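Local coordinates for salicylic acid-binding protein 2 (PDB 1XKL) that hydrolyses methyl salicylate to salicylic acid and methanol, releasing the active hormone for systemic acquired resistance in tobacco, at residues A13-W18 and M149-K154; A90-P95 and E195-V200. One frame throughout, in Å; residues are numbered along the deposited sequence.

In the fold
The chain is an alpha/beta hydrolase, and its two contacts cross along the chain, their segments alternating in sequence. From the N terminus, strand 6-10 opens into the loop 13-18, whose partner arrives much later, where 149-154 passes from strand 147-150 into helix 153-160 and closes a long excursion across the pocket. Between these halves runs 90-95, the end of helix 83-93, which finds its own partner in 195-200, just before strand 202-207. Contact 1 thus joins the loop at the C-terminal end of strand 6-10 to the region over the active site, whereas contact 2 ties a helix to the approach of a sheet strand. Their centres are about 28 Å apart, on opposite sides of the chain's centre.

Contact 1: A13-W18 and M149-K154; sequences ACHGGW and MFFGPK. With STH (2-amino-4H-1,3-benzoxathiin-4-ol), chain E.
Cys14 and Phe151 supply the sulfur-aromatic part of this contact. Cys14 SG stands over the centre of one face of the Phe151 ring, 3.8 Å from the centroid and only 13° off the ring normal, and its CB lies 3.5 Å from Phe151 CD2. With SG turned beside its own backbone N (chi1 -61°), Cys14 also brings the sulfur before the backbone of the other segment: Phe151 N gives it a long, weak hydrogen bond of 3.7 Å, nearly straight at 166°. One sulfur is therefore met by both the ring and the amide of the same residue.

Polar order comes from His15, whose ND1 donates to Ala13 O over 2.9 Å. The carbonyl oxygen lies in the imidazole plane, although the donor sits above the carbonyl plane. NE2 bonds to Tyr161 OH, so both nitrogens are engaged and the ring's rotation is fixed. Its CE1 meets Phe151 CD2 edge to edge, 4.1 Å away, the two side chains crossing at about a right angle. Ala13 N makes a close polar approach to S7 of the bound 2-amino-4H-1,3-benzoxathiin-4-ol, at 3.1 Å.

Apolar packing completes the set around this ligand. Selenomethionine Met149 bends at its last torsion and presses CE tightly on Ala13 CB, at 3.4 Å. Phe151 CZ reaches ligand atom C2 at 3.6 Å. Ala13, a salicylate-binding residue, thus lines the pocket near the nucleophile Ser81.

Phe151 is backed by Phe155, Leu156 and Leu160 of helix 153-160, and Met149 rests on Phe136 of strand 135-138, so the loop after strand 6-10 meets the junction of the antiparallel strand pair and that helix.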
ATOM      1  N   ALA A  13       3.902 -28.679  -7.330  1.00 14.76           N
ATOM      2  CA  ALA A  13       3.165 -27.627  -6.647  1.00 14.86           C
ATOM      3  C   ALA A  13       3.942 -26.333  -6.464  1.00 14.11           C
ATOM      4  O   ALA A  13       5.139 -26.339  -6.161  1.00 14.00           O
ATOM      5  CB  ALA A  13       2.686 -28.135  -5.296  1.00 14.79           C
ATOM      6  N   CYS A  14       3.235 -25.222  -6.639  1.00 14.80           N
ATOM      7  CA  CYS A  14       3.819 -23.897  -6.490  1.00 13.40           C
ATOM      8  C   CYS A  14       4.782 -23.546  -7.622  1.00 14.61           C
ATOM      9  O   CYS A  14       5.368 -22.465  -7.609  1.00 14.63           O
ATOM     10  CB  CYS A  14       4.544 -23.779  -5.144  1.00 11.83           C
ATOM     11  SG  CYS A  14       3.503 -24.016  -3.665  1.00 18.16           S
ATOM     12  N   HIS A  15       4.952 -24.447  -8.588  1.00 12.89           N
ATOM     13  CA  HIS A  15       5.853 -24.187  -9.715  1.00 13.71           C
ATOM     14  C   HIS A  15       5.098 -24.048 -11.033  1.00 13.69           C
ATOM     15  O   HIS A  15       3.876 -23.911 -11.036  1.00 12.59           O
ATOM     16  CB  HIS A  15       6.915 -25.291  -9.819  1.00 12.83           C
ATOM     17  CG  HIS A  15       7.940 -25.237  -8.728  1.00 14.46           C
ATOM     18  ND1 HIS A  15       7.626 -25.432  -7.399  1.00 13.65           N
ATOM     19  CD2 HIS A  15       9.266 -24.953  -8.763  1.00 14.52           C
ATOM     20  CE1 HIS A  15       8.711 -25.265  -6.663  1.00 13.18           C
ATOM     21  NE2 HIS A  15       9.720 -24.974  -7.467  1.00 15.68           N
ATOM     22  N   GLY A  16       5.825 -24.063 -12.148  1.00 14.80           N
ATOM     23  CA  GLY A  16       5.191 -23.927 -13.455  1.00 14.58           C
ATOM     24  C   GLY A  16       6.056 -24.447 -14.596  1.00 14.76           C
ATOM     25  O   GLY A  16       7.138 -24.976 -14.363  1.00 13.15           O
ATOM     26  N   GLY A  17       5.585 -24.301 -15.833  1.00 14.87           N
ATOM     27  CA  GLY A  17       6.359 -24.771 -16.971  1.00 15.34           C
ATOM     28  C   GLY A  17       7.777 -24.228 -16.961  1.00 15.29           C
ATOM     29  O   GLY A  17       8.712 -24.874 -17.435  1.00 15.76           O
ATOM     30  N   TRP A  18       7.939 -23.033 -16.404  1.00 15.65           N
ATOM     31  CA  TRP A  18       9.246 -22.405 -16.341  1.00 14.57           C
ATOM     32  C   TRP A  18      10.319 -23.272 -15.678  1.00 17.22           C
ATOM     33  O   TRP A  18      11.495 -23.167 -16.023  1.00 15.71           O
ATOM     34  CB  TRP A  18       9.160 -21.083 -15.587  1.00 14.08           C
ATOM     35  CG  TRP A  18       8.668 -21.211 -14.178  1.00 14.17           C
ATOM     36  CD1 TRP A  18       7.382 -21.059 -13.739  1.00 14.70           C
ATOM     37  CD2 TRP A  18       9.462 -21.459 -13.012  1.00 14.75           C
ATOM     38  NE1 TRP A  18       7.328 -21.187 -12.369  1.00 15.61           N
ATOM     39  CE2 TRP A  18       8.591 -21.432 -11.897  1.00 15.20           C
ATOM     40  CE3 TRP A  18      10.824 -21.698 -12.798  1.00 15.38           C
ATOM     41  CZ2 TRP A  18       9.039 -21.633 -10.589  1.00 14.20           C
ATOM     42  CZ3 TRP A  18      11.275 -21.900 -11.498  1.00 14.76           C
ATOM     43  CH2 TRP A  18      10.381 -21.864 -10.407  1.00 13.98           C
HETATM   44  N   MSE A 149      -1.436 -24.299  -0.202  1.00 19.78           N
HETATM   45  CA  MSE A 149      -0.056 -24.498   0.226  1.00 19.68           C
HETATM   46  C   MSE A 149       0.843 -23.533  -0.543  1.00 17.93           C
HETATM   47  O   MSE A 149       0.776 -23.467  -1.768  1.00 18.95           O
HETATM   48  CB  MSE A 149       0.371 -25.947  -0.046  1.00 19.56           C
HETATM   49  CG  MSE A 149       1.804 -26.268   0.337  1.00 22.66           C
HETATM   50 SE   MSE A 149       2.258 -28.142   0.008  1.00 32.42          SE
HETATM   51  CE  MSE A 149       2.028 -28.144  -1.915  1.00 26.41           C
ATOM     52  N   PHE A 150       1.669 -22.782   0.175  1.00 18.50           N
ATOM     53  CA  PHE A 150       2.559 -21.816  -0.466  1.00 18.11           C
ATOM     54  C   PHE A 150       3.955 -21.895   0.119  1.00 17.94           C
ATOM     55  O   PHE A 150       4.192 -21.466   1.250  1.00 17.31           O
ATOM     56  CB  PHE A 150       1.993 -20.399  -0.303  1.00 20.40           C
ATOM     57  CG  PHE A 150       2.785 -19.329  -1.017  1.00 22.25           C
ATOM     58  CD1 PHE A 150       3.309 -19.555  -2.283  1.00 22.54           C
ATOM     59  CD2 PHE A 150       2.972 -18.080  -0.430  1.00 26.49           C
ATOM     60  CE1 PHE A 150       4.010 -18.552  -2.960  1.00 24.04           C
ATOM     61  CE2 PHE A 150       3.671 -17.068  -1.100  1.00 26.18           C
ATOM     62  CZ  PHE A 150       4.189 -17.310  -2.365  1.00 26.26           C
ATOM     63  N   PHE A 151       4.881 -22.461  -0.651  1.00 18.90           N
ATOM     64  CA  PHE A 151       6.262 -22.600  -0.200  1.00 19.11           C
ATOM     65  C   PHE A 151       6.861 -21.245   0.171  1.00 21.78           C
ATOM     66  O   PHE A 151       6.622 -20.246  -0.503  1.00 20.28           O
ATOM     67  CB  PHE A 151       7.128 -23.248  -1.292  1.00 17.85           C
ATOM     68  CG  PHE A 151       6.689 -24.631  -1.682  1.00 18.40           C
ATOM     69  CD1 PHE A 151       6.020 -25.446  -0.770  1.00 16.30           C
ATOM     70  CD2 PHE A 151       6.976 -25.135  -2.946  1.00 16.32           C
ATOM     71  CE1 PHE A 151       5.645 -26.744  -1.114  1.00 17.50           C
ATOM     72  CE2 PHE A 151       6.606 -26.431  -3.300  1.00 18.33           C
ATOM     73  CZ  PHE A 151       5.936 -27.239  -2.379  1.00 17.21           C
ATOM     74  N   GLY A 152       7.628 -21.226   1.255  1.00 21.87           N
ATOM     75  CA  GLY A 152       8.268 -20.002   1.689  1.00 22.78           C
ATOM     76  C   GLY A 152       9.708 -20.025   1.210  1.00 22.55           C
ATOM     77  O   GLY A 152      10.187 -21.070   0.763  1.00 21.99           O
ATOM     78  N   PRO A 153      10.428 -18.896   1.286  1.00 21.96           N
ATOM     79  CA  PRO A 153      11.826 -18.816   0.848  1.00 21.42           C
ATOM     80  C   PRO A 153      12.790 -19.775   1.558  1.00 21.14           C
ATOM     81  O   PRO A 153      13.684 -20.342   0.926  1.00 17.89           O
ATOM     82  CB  PRO A 153      12.177 -17.345   1.081  1.00 23.42           C
ATOM     83  CG  PRO A 153      11.242 -16.936   2.192  1.00 23.70           C
ATOM     84  CD  PRO A 153       9.958 -17.588   1.775  1.00 22.16           C
ATOM     85  N   LYS A 154      12.611 -19.941   2.866  1.00 21.00           N
ATOM     86  CA  LYS A 154      13.454 -20.839   3.656  1.00 22.56           C
ATOM     87  C   LYS A 154      13.235 -22.274   3.179  1.00 22.88           C
ATOM     88  O   LYS A 154      14.190 -23.016   2.930  1.00 25.49           O
ATOM     89  CB  LYS A 154      13.089 -20.744   5.146  1.00 23.65           C
ATOM     90  CG  LYS A 154      13.125 -19.335   5.740  1.00 25.59           C
ATOM     91  CD  LYS A 154      14.530 -18.758   5.691  1.00 30.75           C
ATOM     92  CE  LYS A 154      14.582 -17.350   6.286  1.00 30.07           C
ATOM     93  NZ  LYS A 154      14.238 -17.318   7.750  1.00 33.23           N
TER
HETATM   94  C8  STH E 297       4.645 -30.948  -3.785  1.00 18.18           C
HETATM   95  O8  STH E 297       3.339 -31.297  -3.629  1.00 19.41           O
HETATM   96  C1  STH E 297       5.631 -31.073  -2.673  1.00 19.22           C
HETATM   97  C2  STH E 297       7.042 -30.672  -2.895  1.00 17.57           C
HETATM   98  C3  STH E 297       7.980 -30.792  -1.831  1.00 18.39           C
HETATM   99  C4  STH E 297       7.562 -31.270  -0.550  1.00 18.29           C
HETATM  100  C5  STH E 297       6.203 -31.652  -0.324  1.00 16.41           C
HETATM  101  C6  STH E 297       5.253 -31.544  -1.360  1.00 14.09           C
HETATM  102  C7  STH E 297       6.663 -30.406  -5.288  1.00 19.09           C
HETATM  103  O2  STH E 297       7.492 -30.201  -4.156  1.00 17.99           O
HETATM  104  N7  STH E 297       6.961 -29.417  -6.215  1.00 18.77           N
HETATM  105  S7  STH E 297       5.070 -30.481  -5.039  1.00 25.17           S

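Contact 2: A90-P95 and E195-V200; sequences AMEKYP and ERFGSV
Glu92 sends CG anti to its backbone N (chi1 -177°) and then bends at chi2 (63°), which swings its carboxylate across to the backbone of Phe197. Arg196 bends at chi3 in its turn, folding the guanidinium back over the end of helix 83-93, and the two side chains cross at about a right angle.

The carboxylate bond is the firmer of the links so made: Phe197 N donates to Glu92 OE1 over 3.0 Å, reaching the oxygen from above the carboxylate plane. Thr193 N donates to the same OE1, so two backbone amides grip one oxygen. Arg196 contributes weaker bonds to helix carbonyls, NE to Glu92 O at 2.7 Å and NH2 to Lys93 O at 3.2 Å, both strongly bent. Pro95 lies over one face of the guanidinium, its CD 3.6 Å from Arg196 NH2. Since carbonyls at a helix C-terminus carry partial negative charge, the arginine probably gains electrostatically from this position. Arg196 O, for its part, accepts from Ser199 N and, in the carbonyl plane, from Ser199 OG at 2.8 Å, which ties up the short 3-10 turn.

Beneath this polar layer, selenomethionine Met91 makes an oblique Met-aromatic contact with Phe197, its CE 3.5 Å from Phe197 CE1. Val200 CG2 fits against Pro95 CB at 3.9 Å. Met91 and Val200 both continue onto Ile98 of strand 98-104.

Far from the active site, this is packing of the alpha/beta hydrolase fold, buried on the side of Met91, Phe197 and Val200 and exposed at Arg196: the C-terminal end of the helix following the nucleophile elbow meets the 3-10 turn that leads into strand 202-207 of the parallel sheet.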
ATOM      1  N   ALA A  90      -4.285 -38.156 -16.377  1.00 20.19           N
ATOM      2  CA  ALA A  90      -4.047 -38.293 -17.812  1.00 20.17           C
ATOM      3  C   ALA A  90      -3.955 -39.766 -18.193  1.00 20.51           C
ATOM      4  O   ALA A  90      -4.487 -40.183 -19.224  1.00 19.10           O
ATOM      5  CB  ALA A  90      -2.766 -37.559 -18.208  1.00 19.96           C
HETATM    6  N   MSE A  91      -3.271 -40.544 -17.360  1.00 21.05           N
HETATM    7  CA  MSE A  91      -3.110 -41.982 -17.578  1.00 21.54           C
HETATM    8  C   MSE A  91      -4.462 -42.674 -17.452  1.00 22.44           C
HETATM    9  O   MSE A  91      -4.727 -43.667 -18.127  1.00 22.38           O
HETATM   10  CB  MSE A  91      -2.144 -42.561 -16.536  1.00 22.87           C
HETATM   11  CG  MSE A  91      -0.742 -41.976 -16.609  1.00 22.97           C
HETATM   12 SE   MSE A  91       0.256 -41.980 -14.944  1.00 34.88          SE
HETATM   13  CE  MSE A  91       0.641 -43.886 -14.786  1.00 27.00           C
ATOM     14  N   GLU A  92      -5.320 -42.152 -16.582  1.00 21.93           N
ATOM     15  CA  GLU A  92      -6.636 -42.757 -16.392  1.00 23.16           C
ATOM     16  C   GLU A  92      -7.540 -42.502 -17.592  1.00 24.27           C
ATOM     17  O   GLU A  92      -8.261 -43.398 -18.033  1.00 25.16           O
ATOM     18  CB  GLU A  92      -7.299 -42.214 -15.124  1.00 23.32           C
ATOM     19  CG  GLU A  92      -8.658 -42.837 -14.787  1.00 23.22           C
ATOM     20  CD  GLU A  92      -8.576 -44.333 -14.506  1.00 22.83           C
ATOM     21  OE1 GLU A  92      -7.522 -44.790 -14.026  1.00 22.65           O
ATOM     22  OE2 GLU A  92      -9.572 -45.046 -14.751  1.00 23.55           O
ATOM     23  N   LYS A  93      -7.480 -41.288 -18.132  1.00 23.69           N
ATOM     24  CA  LYS A  93      -8.319 -40.902 -19.261  1.00 24.55           C
ATOM     25  C   LYS A  93      -7.785 -41.233 -20.654  1.00 23.33           C
ATOM     26  O   LYS A  93      -8.561 -41.516 -21.563  1.00 21.80           O
ATOM     27  CB  LYS A  93      -8.604 -39.398 -19.194  1.00 27.60           C
ATOM     28  CG  LYS A  93      -9.647 -38.996 -18.179  1.00 32.01           C
ATOM     29  CD  LYS A  93     -11.043 -39.327 -18.687  1.00 36.75           C
ATOM     30  CE  LYS A  93     -12.105 -38.925 -17.677  1.00 36.74           C
ATOM     31  NZ  LYS A  93     -12.136 -37.451 -17.446  1.00 38.66           N
ATOM     32  N   TYR A  94      -6.469 -41.188 -20.825  1.00 24.11           N
ATOM     33  CA  TYR A  94      -5.858 -41.456 -22.124  1.00 23.86           C
ATOM     34  C   TYR A  94      -4.690 -42.432 -21.965  1.00 23.91           C
ATOM     35  O   TYR A  94      -3.556 -42.126 -22.341  1.00 22.55           O
ATOM     36  CB  TYR A  94      -5.348 -40.143 -22.725  1.00 24.89           C
ATOM     37  CG  TYR A  94      -6.378 -39.040 -22.752  1.00 27.09           C
ATOM     38  CD1 TYR A  94      -7.305 -38.957 -23.789  1.00 27.73           C
ATOM     39  CD2 TYR A  94      -6.450 -38.101 -21.722  1.00 27.11           C
ATOM     40  CE1 TYR A  94      -8.281 -37.972 -23.805  1.00 28.60           C
ATOM     41  CE2 TYR A  94      -7.428 -37.107 -21.725  1.00 29.68           C
ATOM     42  CZ  TYR A  94      -8.343 -37.053 -22.776  1.00 30.35           C
ATOM     43  OH  TYR A  94      -9.345 -36.108 -22.787  1.00 32.41           O
ATOM     44  N   PRO A  95      -4.957 -43.630 -21.424  1.00 23.49           N
ATOM     45  CA  PRO A  95      -3.886 -44.611 -21.234  1.00 23.19           C
ATOM     46  C   PRO A  95      -3.173 -45.053 -22.506  1.00 22.83           C
ATOM     47  O   PRO A  95      -1.961 -45.272 -22.498  1.00 23.72           O
ATOM     48  CB  PRO A  95      -4.599 -45.772 -20.542  1.00 23.92           C
ATOM     49  CG  PRO A  95      -5.990 -45.680 -21.092  1.00 23.86           C
ATOM     50  CD  PRO A  95      -6.262 -44.194 -21.034  1.00 23.00           C
ATOM     51  N   GLU A 195      -7.377 -50.950 -14.425  1.00 28.19           N
ATOM     52  CA  GLU A 195      -7.697 -51.179 -15.821  1.00 29.68           C
ATOM     53  C   GLU A 195      -7.144 -50.109 -16.757  1.00 28.51           C
ATOM     54  O   GLU A 195      -6.653 -50.416 -17.844  1.00 28.91           O
ATOM     55  CB  GLU A 195      -9.212 -51.263 -15.989  1.00 33.61           C
ATOM     56  CG  GLU A 195      -9.650 -51.927 -17.271  1.00 38.71           C
ATOM     57  CD  GLU A 195      -9.179 -53.365 -17.358  1.00 44.13           C
ATOM     58  OE1 GLU A 195      -9.370 -54.116 -16.370  1.00 46.81           O
ATOM     59  OE2 GLU A 195      -8.622 -53.747 -18.414  1.00 45.55           O
ATOM     60  N   ARG A 196      -7.218 -48.851 -16.339  1.00 26.51           N
ATOM     61  CA  ARG A 196      -6.748 -47.758 -17.180  1.00 23.13           C
ATOM     62  C   ARG A 196      -5.433 -47.182 -16.659  1.00 21.64           C
ATOM     63  O   ARG A 196      -4.368 -47.453 -17.219  1.00 21.39           O
ATOM     64  CB  ARG A 196      -7.847 -46.693 -17.266  1.00 23.04           C
ATOM     65  CG  ARG A 196      -9.173 -47.280 -17.756  1.00 24.89           C
ATOM     66  CD  ARG A 196     -10.314 -46.264 -17.782  1.00 28.18           C
ATOM     67  NE  ARG A 196     -10.100 -45.207 -18.764  1.00 29.81           N
ATOM     68  CZ  ARG A 196     -10.040 -45.391 -20.080  1.00 31.02           C
ATOM     69  NH1 ARG A 196     -10.177 -46.602 -20.597  1.00 33.44           N
ATOM     70  NH2 ARG A 196      -9.848 -44.354 -20.886  1.00 30.14           N
ATOM     71  N   PHE A 197      -5.506 -46.399 -15.588  1.00 19.87           N
ATOM     72  CA  PHE A 197      -4.313 -45.814 -14.978  1.00 18.80           C
ATOM     73  C   PHE A 197      -3.210 -46.859 -14.923  1.00 20.36           C
ATOM     74  O   PHE A 197      -2.112 -46.650 -15.435  1.00 21.06           O
ATOM     75  CB  PHE A 197      -4.621 -45.358 -13.544  1.00 16.31           C
ATOM     76  CG  PHE A 197      -3.387 -45.071 -12.715  1.00 15.89           C
ATOM     77  CD1 PHE A 197      -2.738 -43.840 -12.806  1.00 13.03           C
ATOM     78  CD2 PHE A 197      -2.879 -46.031 -11.841  1.00 13.02           C
ATOM     79  CE1 PHE A 197      -1.591 -43.579 -12.060  1.00 12.60           C
ATOM     80  CE2 PHE A 197      -1.731 -45.780 -11.089  1.00 13.99           C
ATOM     81  CZ  PHE A 197      -1.089 -44.549 -11.189  1.00 15.01           C
ATOM     82  N   GLY A 198      -3.530 -47.983 -14.287  1.00 20.81           N
ATOM     83  CA  GLY A 198      -2.580 -49.065 -14.114  1.00 21.15           C
ATOM     84  C   GLY A 198      -2.066 -49.760 -15.358  1.00 21.55           C
ATOM     85  O   GLY A 198      -1.089 -50.500 -15.281  1.00 23.21           O
ATOM     86  N   SER A 199      -2.709 -49.533 -16.499  1.00 20.94           N
ATOM     87  CA  SER A 199      -2.281 -50.163 -17.741  1.00 21.07           C
ATOM     88  C   SER A 199      -1.093 -49.432 -18.365  1.00 21.54           C
ATOM     89  O   SER A 199      -0.568 -49.860 -19.392  1.00 22.39           O
ATOM     90  CB  SER A 199      -3.436 -50.199 -18.748  1.00 21.26           C
ATOM     91  OG  SER A 199      -3.556 -48.972 -19.447  1.00 21.61           O
ATOM     92  N   VAL A 200      -0.670 -48.335 -17.742  1.00 21.75           N
ATOM     93  CA  VAL A 200       0.451 -47.536 -18.244  1.00 20.37           C
ATOM     94  C   VAL A 200       1.762 -47.839 -17.508  1.00 19.56           C
ATOM     95  O   VAL A 200       1.783 -47.907 -16.283  1.00 17.72           O
ATOM     96  CB  VAL A 200       0.151 -46.019 -18.112  1.00 21.30           C
ATOM     97  CG1 VAL A 200       1.306 -45.207 -18.682  1.00 18.47           C
ATOM     98  CG2 VAL A 200      -1.140 -45.677 -18.836  1.00 19.46           C
TER